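PDB 6NVM: rRNA adenine N-6-methyltransferase from Saccharopolyspora erythraea, which dimethylates the N6 amine of a specific adenine of 23S rRNA with S-adenosyl-L-methionine as methyl donor, lowering the ribosome's affinity for macrolide, lincosamide and streptogramin B antibiotics. Local coordinates for residues A[135-140]-A[160-165]; A[185-190]-A[233-238]; A[84-89]-A[110-115]. All coordinates share one frame; numbering follows the deposited sequence. Where two conformers were deposited one is given.

Contact 1: A[135-140]-A[160-165]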
ATOM      1  N   PHE A 135       5.898 -13.478   2.245  1.00 28.96           N
ATOM      2  CA  PHE A 135       7.034 -12.568   2.302  1.00 29.17           C
ATOM      3  C   PHE A 135       6.523 -11.178   2.640  1.00 28.09           C
ATOM      4  O   PHE A 135       5.319 -10.913   2.621  1.00 28.68           O
ATOM      5  CB  PHE A 135       7.806 -12.552   0.979  1.00 28.17           C
ATOM      6  CG  PHE A 135       7.114 -11.779  -0.114  1.00 25.85           C
ATOM      7  CD1 PHE A 135       6.046 -12.331  -0.793  1.00 28.04           C
ATOM      8  CD2 PHE A 135       7.535 -10.498  -0.453  1.00 23.65           C
ATOM      9  CE1 PHE A 135       5.393 -11.618  -1.801  1.00 27.75           C
ATOM     10  CE2 PHE A 135       6.890  -9.780  -1.461  1.00 26.14           C
ATOM     11  CZ  PHE A 135       5.817 -10.349  -2.130  1.00 26.55           C
ATOM     12  N   ALA A 136       7.464 -10.296   2.960  1.00 25.67           N
ATOM     13  CA  ALA A 136       7.183  -8.892   3.189  1.00 25.38           C
ATOM     14  C   ALA A 136       8.010  -8.049   2.231  1.00 25.02           C
ATOM     15  O   ALA A 136       9.122  -8.424   1.852  1.00 23.48           O
ATOM     16  CB  ALA A 136       7.493  -8.490   4.636  1.00 26.32           C
ATOM     17  N   PHE A 137       7.448  -6.910   1.830  1.00 25.97           N
ATOM     18  CA  PHE A 137       8.156  -5.926   1.026  1.00 23.97           C
ATOM     19  C   PHE A 137       8.436  -4.697   1.872  1.00 25.86           C
ATOM     20  O   PHE A 137       7.567  -4.246   2.623  1.00 26.16           O
ATOM     21  CB  PHE A 137       7.345  -5.510  -0.208  1.00 24.33           C
ATOM     22  CG  PHE A 137       7.936  -4.345  -0.935  1.00 23.96           C
ATOM     23  CD1 PHE A 137       8.968  -4.533  -1.841  1.00 26.70           C
ATOM     24  CD2 PHE A 137       7.493  -3.061  -0.696  1.00 28.80           C
ATOM     25  CE1 PHE A 137       9.530  -3.466  -2.511  1.00 29.87           C
ATOM     26  CE2 PHE A 137       8.052  -1.982  -1.372  1.00 33.81           C
ATOM     27  CZ  PHE A 137       9.071  -2.190  -2.280  1.00 31.46           C
ATOM     28  N   VAL A 138       9.647  -4.161   1.747  1.00 27.06           N
ATOM     29  CA  VAL A 138      10.018  -2.884   2.353  1.00 26.75           C
ATOM     30  C   VAL A 138      10.706  -2.048   1.288  1.00 29.77           C
ATOM     31  O   VAL A 138      11.538  -2.563   0.534  1.00 31.74           O
ATOM     32  CB  VAL A 138      10.946  -3.075   3.573  1.00 26.89           C
ATOM     33  CG1 VAL A 138      11.344  -1.730   4.156  1.00 29.57           C
ATOM     34  CG2 VAL A 138      10.272  -3.923   4.626  1.00 28.49           C
ATOM     35  N   GLY A 139      10.390  -0.761   1.220  1.00 28.06           N
ATOM     36  CA  GLY A 139      10.981   0.051   0.173  1.00 32.69           C
ATOM     37  C   GLY A 139      10.929   1.532   0.457  1.00 35.25           C
ATOM     38  O   GLY A 139       9.978   2.041   1.059  1.00 30.80           O
ATOM     39  N   ALA A 140      11.977   2.223   0.013  1.00 36.86           N
ATOM     40  CA  ALA A 140      11.986   3.676  -0.126  1.00 38.94           C
ATOM     41  C   ALA A 140      11.806   3.965  -1.607  1.00 40.10           C
ATOM     42  O   ALA A 140      12.676   3.640  -2.417  1.00 41.43           O
ATOM     43  CB  ALA A 140      13.288   4.279   0.400  1.00 42.42           C
ATOM     44  N   GLU A 160       2.509 -10.584   2.662  1.00 27.95           N
ATOM     45  CA  GLU A 160       1.870 -10.321   3.946  1.00 29.21           C
ATOM     46  C   GLU A 160       1.734  -8.828   4.194  1.00 30.44           C
ATOM     47  O   GLU A 160       0.619  -8.325   4.363  1.00 33.44           O
ATOM     48  CB  GLU A 160       2.656 -10.964   5.098  1.00 32.63           C
ATOM     49  CG  GLU A 160       2.540 -12.459   5.159  1.00 34.04           C
ATOM     50  CD  GLU A 160       2.949 -13.022   6.512  1.00 37.95           C
ATOM     51  OE1 GLU A 160       3.441 -12.251   7.364  1.00 38.14           O
ATOM     52  OE2 GLU A 160       2.769 -14.237   6.721  1.00 39.80           O
ATOM     53  N   THR A 161       2.858  -8.111   4.227  1.00 27.20           N
ATOM     54  CA  THR A 161       2.861  -6.676   4.450  1.00 30.10           C
ATOM     55  C   THR A 161       3.788  -6.002   3.455  1.00 30.32           C
ATOM     56  O   THR A 161       4.750  -6.602   2.960  1.00 29.28           O
ATOM     57  CB  THR A 161       3.320  -6.311   5.866  1.00 34.88           C
ATOM     58  OG1 THR A 161       4.707  -6.641   6.009  1.00 36.87           O
ATOM     59  CG2 THR A 161       2.499  -7.054   6.893  1.00 35.56           C
ATOM     60  N   ALA A 162       3.480  -4.740   3.167  1.00 26.10           N
ATOM     61  CA  ALA A 162       4.333  -3.884   2.358  1.00 26.22           C
ATOM     62  C   ALA A 162       4.489  -2.578   3.116  1.00 30.60           C
ATOM     63  O   ALA A 162       3.495  -1.905   3.406  1.00 32.83           O
ATOM     64  CB  ALA A 162       3.744  -3.640   0.967  1.00 29.39           C
ATOM     65  N   THR A 163       5.726  -2.239   3.458  1.00 25.01           N
ATOM     66  CA  THR A 163       6.043  -1.036   4.211  1.00 25.13           C
ATOM     67  C   THR A 163       6.841  -0.127   3.290  1.00 29.82           C
ATOM     68  O   THR A 163       7.887  -0.534   2.772  1.00 29.88           O
ATOM     69  CB  THR A 163       6.831  -1.380   5.475  1.00 29.00           C
ATOM     70  OG1 THR A 163       6.054  -2.273   6.282  1.00 29.79           O
ATOM     71  CG2 THR A 163       7.145  -0.131   6.286  1.00 28.75           C
ATOM     72  N   MET A 164       6.358   1.096   3.095  0.65 30.22           N
ATOM     73  CA  MET A 164       6.904   1.971   2.072  0.65 32.61           C
ATOM     74  C   MET A 164       7.082   3.377   2.615  0.65 33.23           C
ATOM     75  O   MET A 164       6.222   3.886   3.342  0.65 32.87           O
ATOM     76  CB  MET A 164       5.991   2.016   0.841  0.65 34.69           C
ATOM     77  CG  MET A 164       5.984   0.733   0.045  0.65 37.08           C
ATOM     78  SD  MET A 164       4.640   0.687  -1.154  0.65 38.78           S
ATOM     79  CE  MET A 164       3.235   0.406  -0.081  0.65 36.90           C
ATOM     80  N   VAL A 165       8.202   3.995   2.251  1.00 30.48           N
ATOM     81  CA  VAL A 165       8.426   5.419   2.447  1.00 30.64           C
ATOM     82  C   VAL A 165       8.073   6.093   1.130  1.00 31.24           C
ATOM     83  O   VAL A 165       8.685   5.797   0.094  1.00 31.10           O
ATOM     84  CB  VAL A 165       9.878   5.716   2.851  1.00 31.86           C
ATOM     85  CG1 VAL A 165      10.087   7.218   3.020  1.00 33.12           C
ATOM     86  CG2 VAL A 165      10.233   4.973   4.118  1.00 31.53           C
TER
HETATM   87  O   HOH W   1       6.652  -4.769   5.285  0.78 23.78           O
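Glu160 opens the pairing of two parallel strands: its N donates to Phe135 O at 2.8 Å, and its CB lies against the same carbonyl oxygen. The carboxylate leads elsewhere, to a salt bridge with Arg69. Thr161 O then receives Phe137 N at 2.9 Å. The Thr161 hydroxyl, set between the backbone N and the carbonyl carbon by a chi1 of 68°, comes near Ala136 CB; it also bonds to Ala66 O and to a water. That water is gripped three times, donating to Phe137 O and pairing with Thr161 OG1 and Thr163 OG1, each hydroxyl at 2.8 Å. Ala162, on the other face of the sheet, sets its CB near CD2 at the rim of the Phe137 ring. The two segments are neighbouring central strands of the Rossmann-like class I methyltransferase sheet, joined through helix 146-155 in a beta-alpha-beta crossover, and Phe137, Ala162 and Met164 all pack on that helix. Thr163 uses both backbone groups on strand 135-140, N to Phe137 O at 2.8 Å and O from Gly139 N at 3.0 Å, the latter bond more bent at 145°. Met164 runs across Phe137 at about a right angle and, in one of its two conformers, brings Met164 CG to the ring edge, 3.7 Å from Phe137 CE2 and in the ring plane. With its CG anti to the backbone N (chi1 171°), the Phe137 ring extends past the side of Gly139, which has no side chain to obstruct it. Val165 N donates to Gly139 O at 2.9 Å, and Val165 CB faces Ala140 CB; Ala140 is a predicted S-adenosyl-L-methionine-binding residue, and Val165 lies about 5 Å from another, Leu53, measured between side chains.

Contact 2: A[185-190]-A[233-238]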
ATOM      1  N   THR A 185      -7.800   2.281  -3.149  1.00 29.55           N
ATOM      2  CA  THR A 185      -7.907   1.876  -1.750  1.00 30.71           C
ATOM      3  C   THR A 185      -9.278   1.276  -1.459  1.00 30.37           C
ATOM      4  O   THR A 185      -9.383   0.237  -0.796  1.00 28.06           O
ATOM      5  CB  THR A 185      -7.643   3.074  -0.832  1.00 35.52           C
ATOM      6  OG1 THR A 185      -6.338   3.603  -1.096  1.00 35.23           O
ATOM      7  CG2 THR A 185      -7.722   2.667   0.630  1.00 35.12           C
ATOM      8  N   VAL A 186     -10.340   1.916  -1.952  1.00 30.86           N
ATOM      9  CA  VAL A 186     -11.691   1.402  -1.736  1.00 29.93           C
ATOM     10  C   VAL A 186     -11.871   0.061  -2.440  1.00 29.95           C
ATOM     11  O   VAL A 186     -12.444  -0.881  -1.874  1.00 29.78           O
ATOM     12  CB  VAL A 186     -12.726   2.437  -2.208  1.00 33.16           C
ATOM     13  CG1 VAL A 186     -14.150   1.885  -2.093  1.00 31.80           C
ATOM     14  CG2 VAL A 186     -12.580   3.736  -1.418  1.00 31.00           C
ATOM     15  N   MET A 187     -11.384  -0.044  -3.681  0.61 27.70           N
ATOM     16  CA  MET A 187     -11.542  -1.271  -4.458  0.61 30.70           C
ATOM     17  C   MET A 187     -10.858  -2.455  -3.787  0.61 29.89           C
ATOM     18  O   MET A 187     -11.377  -3.578  -3.818  0.61 29.83           O
ATOM     19  CB  MET A 187     -10.975  -1.072  -5.865  0.61 35.57           C
ATOM     20  CG  MET A 187     -11.761  -0.099  -6.730  0.61 41.91           C
ATOM     21  SD  MET A 187     -13.150  -0.880  -7.577  0.61 47.57           S
ATOM     22  CE  MET A 187     -12.305  -1.885  -8.791  0.61 50.93           C
ATOM     23  N   THR A 188      -9.680  -2.238  -3.203  1.00 30.03           N
ATOM     24  CA  THR A 188      -8.884  -3.318  -2.629  1.00 29.50           C
ATOM     25  C   THR A 188      -9.105  -3.499  -1.132  1.00 28.46           C
ATOM     26  O   THR A 188      -8.562  -4.446  -0.554  1.00 27.64           O
ATOM     27  CB  THR A 188      -7.388  -3.075  -2.885  1.00 28.42           C
ATOM     28  OG1 THR A 188      -6.978  -1.856  -2.257  1.00 31.76           O
ATOM     29  CG2 THR A 188      -7.101  -2.999  -4.376  1.00 28.70           C
ATOM     30  N   TRP A 189      -9.892  -2.631  -0.501  1.00 29.90           N
ATOM     31  CA  TRP A 189     -10.130  -2.728   0.936  1.00 30.42           C
ATOM     32  C   TRP A 189     -10.611  -4.100   1.384  1.00 29.56           C
ATOM     33  O   TRP A 189     -10.242  -4.519   2.495  1.00 27.73           O
ATOM     34  CB  TRP A 189     -11.146  -1.652   1.345  1.00 30.29           C
ATOM     35  CG  TRP A 189     -11.221  -1.420   2.814  1.00 32.85           C
ATOM     36  CD1 TRP A 189     -12.162  -1.902   3.679  1.00 35.53           C
ATOM     37  CD2 TRP A 189     -10.314  -0.643   3.601  1.00 35.12           C
ATOM     38  NE1 TRP A 189     -11.894  -1.471   4.957  1.00 38.50           N
ATOM     39  CE2 TRP A 189     -10.766  -0.696   4.935  1.00 38.77           C
ATOM     40  CE3 TRP A 189      -9.166   0.095   3.306  1.00 37.49           C
ATOM     41  CZ2 TRP A 189     -10.110  -0.033   5.971  1.00 42.38           C
ATOM     42  CZ3 TRP A 189      -8.514   0.748   4.338  1.00 40.50           C
ATOM     43  CH2 TRP A 189      -8.989   0.683   5.652  1.00 42.19           C
ATOM     44  N   PRO A 190     -11.431  -4.831   0.624  1.00 27.97           N
ATOM     45  CA  PRO A 190     -11.804  -6.183   1.064  1.00 27.53           C
ATOM     46  C   PRO A 190     -10.628  -7.137   1.137  1.00 25.46           C
ATOM     47  O   PRO A 190     -10.730  -8.152   1.831  1.00 27.05           O
ATOM     48  CB  PRO A 190     -12.827  -6.627   0.012  1.00 30.74           C
ATOM     49  CG  PRO A 190     -13.371  -5.363  -0.541  1.00 31.07           C
ATOM     50  CD  PRO A 190     -12.210  -4.413  -0.553  1.00 27.80           C
ATOM     51  N   ARG A 233     -19.053  -8.183  -7.542  1.00 34.23           N
ATOM     52  CA  ARG A 233     -20.188  -7.268  -7.494  1.00 35.17           C
ATOM     53  C   ARG A 233     -19.841  -6.013  -6.698  1.00 33.74           C
ATOM     54  O   ARG A 233     -20.259  -4.906  -7.060  1.00 30.84           O
ATOM     55  CB  ARG A 233     -21.412  -7.976  -6.912  1.00 37.04           C
ATOM     56  CG  ARG A 233     -21.980  -9.058  -7.840  1.00 38.94           C
ATOM     57  CD  ARG A 233     -23.383  -9.499  -7.437  1.00 40.49           C
ATOM     58  NE  ARG A 233     -23.431 -10.010  -6.068  1.00 38.55           N
ATOM     59  CZ  ARG A 233     -23.123 -11.253  -5.710  1.00 41.42           C
ATOM     60  NH1 ARG A 233     -22.739 -12.146  -6.616  1.00 41.03           N
ATOM     61  NH2 ARG A 233     -23.198 -11.609  -4.435  1.00 42.79           N
ATOM     62  N   TYR A 234     -19.061  -6.163  -5.624  1.00 34.04           N
ATOM     63  CA  TYR A 234     -18.580  -5.001  -4.880  1.00 34.54           C
ATOM     64  C   TYR A 234     -17.717  -4.109  -5.763  1.00 36.06           C
ATOM     65  O   TYR A 234     -17.893  -2.886  -5.791  1.00 34.03           O
ATOM     66  CB  TYR A 234     -17.792  -5.461  -3.653  1.00 32.36           C
ATOM     67  CG  TYR A 234     -17.042  -4.360  -2.934  1.00 31.75           C
ATOM     68  CD1 TYR A 234     -17.664  -3.585  -1.966  1.00 28.41           C
ATOM     69  CD2 TYR A 234     -15.705  -4.105  -3.219  1.00 30.27           C
ATOM     70  CE1 TYR A 234     -16.975  -2.581  -1.297  1.00 27.66           C
ATOM     71  CE2 TYR A 234     -15.010  -3.105  -2.558  1.00 30.07           C
ATOM     72  CZ  TYR A 234     -15.648  -2.349  -1.598  1.00 27.06           C
ATOM     73  OH  TYR A 234     -14.957  -1.359  -0.939  1.00 30.16           O
ATOM     74  N   GLU A 235     -16.756  -4.709  -6.469  0.69 36.07           N
ATOM     75  CA  GLU A 235     -15.875  -3.932  -7.336  0.69 38.33           C
ATOM     76  C   GLU A 235     -16.669  -3.197  -8.409  0.69 39.77           C
ATOM     77  O   GLU A 235     -16.362  -2.045  -8.740  0.69 40.50           O
ATOM     78  CB  GLU A 235     -14.828  -4.856  -7.964  0.69 38.45           C
ATOM     79  CG  GLU A 235     -13.841  -5.423  -6.940  0.69 36.72           C
ATOM     80  CD  GLU A 235     -13.088  -6.652  -7.433  0.69 39.37           C
ATOM     81  OE1 GLU A 235     -13.520  -7.273  -8.432  0.69 42.10           O
ATOM     82  OE2 GLU A 235     -12.063  -7.006  -6.810  0.69 40.22           O
ATOM     83  N   SER A 236     -17.705  -3.838  -8.951  0.69 39.55           N
ATOM     84  CA  SER A 236     -18.538  -3.183  -9.952  0.69 41.09           C
ATOM     85  C   SER A 236     -19.282  -1.991  -9.360  0.69 39.75           C
ATOM     86  O   SER A 236     -19.439  -0.959 -10.023  0.69 39.61           O
ATOM     87  CB  SER A 236     -19.520  -4.190 -10.548  0.69 44.37           C
ATOM     88  OG  SER A 236     -20.368  -3.573 -11.497  0.69 48.31           O
ATOM     89  N   MET A 237     -19.750  -2.113  -8.116  0.69 38.34           N
ATOM     90  CA  MET A 237     -20.439  -1.001  -7.467  0.69 38.10           C
ATOM     91  C   MET A 237     -19.500   0.180  -7.250  0.69 38.24           C
ATOM     92  O   MET A 237     -19.880   1.333  -7.484  0.69 37.93           O
ATOM     93  CB  MET A 237     -21.032  -1.458  -6.133  0.69 36.12           C
ATOM     94  CG  MET A 237     -21.679  -0.341  -5.300  0.69 36.75           C
ATOM     95  SD  MET A 237     -21.767  -0.725  -3.543  0.69 35.07           S
ATOM     96  CE  MET A 237     -20.029  -0.661  -3.084  0.69 35.10           C
ATOM     97  N   VAL A 238     -18.281  -0.085  -6.778  1.00 37.27           N
ATOM     98  CA  VAL A 238     -17.325   0.991  -6.534  1.00 38.10           C
ATOM     99  C   VAL A 238     -16.967   1.681  -7.842  1.00 42.44           C
ATOM    100  O   VAL A 238     -16.962   2.915  -7.929  1.00 46.25           O
ATOM    101  CB  VAL A 238     -16.079   0.444  -5.815  1.00 36.47           C
ATOM    102  CG1 VAL A 238     -15.018   1.525  -5.682  1.00 39.36           C
ATOM    103  CG2 VAL A 238     -16.464  -0.089  -4.437  1.00 35.23           C
TER
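Met187 and Glu235 mark the closest backbone approach, CA to CA 5.8 Å, where the C-terminal part of helix 183-188, with Trp189 and Pro190, meets the flank of segment 233-238. Tyr234 reaches across with its CG anti to the backbone N (chi1 170°), which carries the ring out from its own helix until Tyr234 OH donates to Val186 O at 2.7 Å. The hydroxyl approaches from above the carbonyl plane, 39° out of it. The same carbonyl takes a weak bond from Trp189 N, so the phenol adds a second donor there. The Pro190 and Tyr234 side chains come from opposite directions, and Pro190 CG stops obliquely 3.4 Å from Tyr234 CE2; across the ring plane from it, Val238 CG2 covers one face from within Tyr234's own helix. Val186 CG1 touches both Tyr234 OH and Val238 CG1, the latter at 3.7 Å. Bent at chi2 and chi3, Met187 lays its thioether alongside Val238, and in one of its two conformers Met187 SD lies 3.6 Å from Val238 CG1. Arg221 makes a cation-pi contact with Trp189. The contact thus joins helix 183-188, which leads into strand 192-200 at the edge of the main sheet, to helix 228-243 of the C-terminal helical part, while Trp285 of helix 282-292 packs on Val186.

Contact 3: A[84-89]-A[110-115]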
ATOM      1  N   LEU A  84      19.079   0.500   6.594  1.00 28.82           N
ATOM      2  CA  LEU A  84      17.799  -0.175   6.771  1.00 27.16           C
ATOM      3  C   LEU A  84      17.924  -1.660   6.459  1.00 25.18           C
ATOM      4  O   LEU A  84      17.346  -2.501   7.158  1.00 26.84           O
ATOM      5  CB  LEU A  84      16.735   0.478   5.888  1.00 26.65           C
ATOM      6  CG  LEU A  84      15.378  -0.228   5.818  1.00 29.89           C
ATOM      7  CD1 LEU A  84      14.781  -0.385   7.202  1.00 30.48           C
ATOM      8  CD2 LEU A  84      14.432   0.535   4.893  1.00 31.49           C
ATOM      9  N   THR A  85      18.669  -2.003   5.406  1.00 24.18           N
ATOM     10  CA  THR A  85      18.828  -3.408   5.042  1.00 26.61           C
ATOM     11  C   THR A  85      19.387  -4.218   6.209  1.00 24.47           C
ATOM     12  O   THR A  85      18.956  -5.351   6.454  1.00 25.02           O
ATOM     13  CB  THR A  85      19.748  -3.531   3.825  1.00 27.80           C
ATOM     14  OG1 THR A  85      19.407  -2.530   2.857  1.00 30.02           O
ATOM     15  CG2 THR A  85      19.618  -4.911   3.203  1.00 27.01           C
ATOM     16  N   ARG A  86      20.353  -3.653   6.932  1.00 24.47           N
ATOM     17  CA  ARG A  86      20.923  -4.340   8.093  1.00 26.01           C
ATOM     18  C   ARG A  86      19.867  -4.589   9.161  1.00 26.55           C
ATOM     19  O   ARG A  86      19.811  -5.672   9.762  1.00 28.33           O
ATOM     20  CB  ARG A  86      22.063  -3.512   8.682  1.00 29.50           C
ATOM     21  CG  ARG A  86      23.233  -3.242   7.740  1.00 29.30           C
ATOM     22  CD  ARG A  86      24.178  -2.195   8.338  1.00 30.17           C
ATOM     23  NE  ARG A  86      25.106  -1.643   7.349  1.00 29.81           N
ATOM     24  CZ  ARG A  86      26.365  -2.028   7.179  1.00 31.53           C
ATOM     25  NH1 ARG A  86      26.898  -2.977   7.941  1.00 34.72           N
ATOM     26  NH2 ARG A  86      27.108  -1.444   6.247  1.00 29.22           N
ATOM     27  N   GLU A  87      19.018  -3.595   9.415  1.00 27.82           N
ATOM     28  CA  GLU A  87      18.019  -3.742  10.465  1.00 27.23           C
ATOM     29  C   GLU A  87      16.912  -4.706  10.061  1.00 28.30           C
ATOM     30  O   GLU A  87      16.372  -5.417  10.918  1.00 30.37           O
ATOM     31  CB  GLU A  87      17.477  -2.365  10.840  1.00 31.22           C
ATOM     32  CG  GLU A  87      18.617  -1.481  11.349  1.00 35.95           C
ATOM     33  CD  GLU A  87      18.165  -0.245  12.086  1.00 40.11           C
ATOM     34  OE1 GLU A  87      16.993  -0.197  12.523  1.00 39.71           O
ATOM     35  OE2 GLU A  87      19.002   0.678  12.229  1.00 39.98           O
ATOM     36  N   LEU A  88      16.581  -4.772   8.770  1.00 25.97           N
ATOM     37  CA  LEU A  88      15.658  -5.795   8.297  1.00 24.96           C
ATOM     38  C   LEU A  88      16.257  -7.188   8.442  1.00 25.19           C
ATOM     39  O   LEU A  88      15.563  -8.130   8.847  1.00 24.13           O
ATOM     40  CB  LEU A  88      15.295  -5.543   6.837  1.00 25.30           C
ATOM     41  CG  LEU A  88      14.677  -4.193   6.501  1.00 25.12           C
ATOM     42  CD1 LEU A  88      14.558  -4.047   4.990  1.00 26.35           C
ATOM     43  CD2 LEU A  88      13.329  -4.048   7.176  1.00 27.76           C
ATOM     44  N   ALA A  89      17.538  -7.338   8.096  1.00 26.56           N
ATOM     45  CA  ALA A  89      18.193  -8.641   8.160  1.00 26.90           C
ATOM     46  C   ALA A  89      18.345  -9.151   9.588  1.00 29.55           C
ATOM     47  O   ALA A  89      18.432 -10.366   9.791  1.00 30.48           O
ATOM     48  CB  ALA A  89      19.563  -8.573   7.490  1.00 25.88           C
ATOM     49  N   GLU A 110      29.258  -5.476  -1.281  1.00 33.51           N
ATOM     50  CA  GLU A 110      30.453  -5.550  -0.441  1.00 33.75           C
ATOM     51  C   GLU A 110      30.204  -4.936   0.932  1.00 34.70           C
ATOM     52  O   GLU A 110      30.641  -5.484   1.952  1.00 33.81           O
ATOM     53  CB  GLU A 110      31.627  -4.854  -1.135  1.00 39.46           C
ATOM     54  CG  GLU A 110      32.955  -4.945  -0.380  1.00 56.52           C
ATOM     55  CD  GLU A 110      33.435  -6.379  -0.189  1.00 67.16           C
ATOM     56  OE1 GLU A 110      33.097  -7.243  -1.031  1.00 68.71           O
ATOM     57  OE2 GLU A 110      34.145  -6.641   0.809  1.00 70.68           O
ATOM     58  N   LYS A 111      29.514  -3.793   0.981  0.64 35.68           N
ATOM     59  CA  LYS A 111      29.223  -3.153   2.263  0.64 37.48           C
ATOM     60  C   LYS A 111      28.471  -4.090   3.200  0.64 35.32           C
ATOM     61  O   LYS A 111      28.689  -4.067   4.418  0.64 35.10           O
ATOM     62  CB  LYS A 111      28.410  -1.877   2.046  0.64 40.31           C
ATOM     63  CG  LYS A 111      29.237  -0.654   1.709  0.64 44.05           C
ATOM     64  CD  LYS A 111      28.367   0.521   1.277  0.64 48.32           C
ATOM     65  CE  LYS A 111      27.389   0.931   2.364  0.64 50.18           C
ATOM     66  NZ  LYS A 111      26.644   2.176   2.018  0.64 51.02           N
ATOM     67  N   LEU A 112      27.577  -4.915   2.659  1.00 30.04           N
ATOM     68  CA  LEU A 112      26.708  -5.756   3.470  1.00 29.32           C
ATOM     69  C   LEU A 112      27.189  -7.199   3.575  1.00 33.14           C
ATOM     70  O   LEU A 112      26.453  -8.051   4.087  1.00 35.08           O
ATOM     71  CB  LEU A 112      25.287  -5.722   2.902  1.00 27.57           C
ATOM     72  CG  LEU A 112      24.671  -4.323   2.813  1.00 30.12           C
ATOM     73  CD1 LEU A 112      23.320  -4.354   2.099  1.00 26.98           C
ATOM     74  CD2 LEU A 112      24.537  -3.701   4.201  1.00 31.38           C
ATOM     75  N   SER A 113      28.407  -7.492   3.123  1.00 32.64           N
ATOM     76  CA  SER A 113      28.859  -8.877   3.047  1.00 38.76           C
ATOM     77  C   SER A 113      29.038  -9.515   4.419  1.00 37.92           C
ATOM     78  O   SER A 113      29.129 -10.743   4.501  1.00 35.95           O
ATOM     79  CB  SER A 113      30.170  -8.961   2.263  1.00 44.24           C
ATOM     80  OG  SER A 113      31.186  -8.195   2.883  1.00 45.34           O
ATOM     81  N   GLY A 114      29.094  -8.721   5.490  1.00 33.84           N
ATOM     82  CA  GLY A 114      29.115  -9.265   6.833  1.00 36.92           C
ATOM     83  C   GLY A 114      27.786  -9.789   7.331  1.00 36.26           C
ATOM     84  O   GLY A 114      27.700 -10.250   8.474  1.00 34.95           O
ATOM     85  N   HIS A 115      26.738  -9.721   6.508  1.00 31.14           N
ATOM     86  CA  HIS A 115      25.424 -10.262   6.848  1.00 31.64           C
ATOM     87  C   HIS A 115      25.110 -11.424   5.914  1.00 31.19           C
ATOM     88  O   HIS A 115      24.670 -11.198   4.776  1.00 30.20           O
ATOM     89  CB  HIS A 115      24.344  -9.187   6.732  1.00 30.88           C
ATOM     90  CG  HIS A 115      24.391  -8.177   7.829  1.00 31.08           C
ATOM     91  ND1 HIS A 115      25.308  -7.150   7.849  1.00 32.74           N
ATOM     92  CD2 HIS A 115      23.651  -8.046   8.954  1.00 29.08           C
ATOM     93  CE1 HIS A 115      25.127  -6.427   8.938  1.00 30.32           C
ATOM     94  NE2 HIS A 115      24.127  -6.947   9.625  1.00 32.77           N
TER
HETATM   95  O   HOH W   2      29.833  -2.415   6.051  0.77 33.27           O
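Arg86, His115 and Leu112 bury the most surface here. The Arg86 chain, extended from CG to NE, leaves its helix and runs over Leu112; Leu112 CD2 touches Arg86 CG at 3.8 Å and sits over one face, 3.7 Å above the guanidinium plane and toward its rim. At the guanidinium edge a water in plane accepts from Arg86 NH2 at 2.9 Å and donates to Lys111 O at 2.6 Å, tying the arginine to the end of the other helix. His115 crosses the arginine at about a right angle, its ring plane 83° from the guanidinium; His115 CE1 lies 3.9 Å from Arg86 CG, and the ring also nears Ala89 CB. The other Leu112 methyl, CD1, meets Thr85 CG2 at 3.9 Å, while the Thr85 hydroxyl turns to Glu76. A type I turn, closed by His115 N to Leu112 O, brings Leu112 and His115 to the same arginine. Ile118 of strand 118-121 packs on Thr85, Ala89 and Leu112. Helix 83-89 and the end of helix 102-111 with its turn connect the successive parallel strands 73-77, 94-98 and 118-121, as in a Rossmann-like methyltransferase fold.

Overall arrangement
Along the chain the order is contact 3, contact 1, contact 2, each closing before the next opens. Contact 1 lies in the middle of the seven-stranded sheet, its centre about 8 Å from the chain's centre. Contact 3 covers the sheet's 118-121 end, about 17 Å away between centres, and touches contact 1 directly: Val138 CG1 packs on Leu84 CD2 at 3.9 Å. Contact 2 is about 23 Å from contact 1 and about 39 Å from contact 3 between centres, on the opposite side of the chain's centre from the latter. Contacts 1 and 3 both lie in the Rossmann-like domain that carries the predicted S-adenosyl-L-methionine site, whereas contact 2 links this domain to the C-terminal helices.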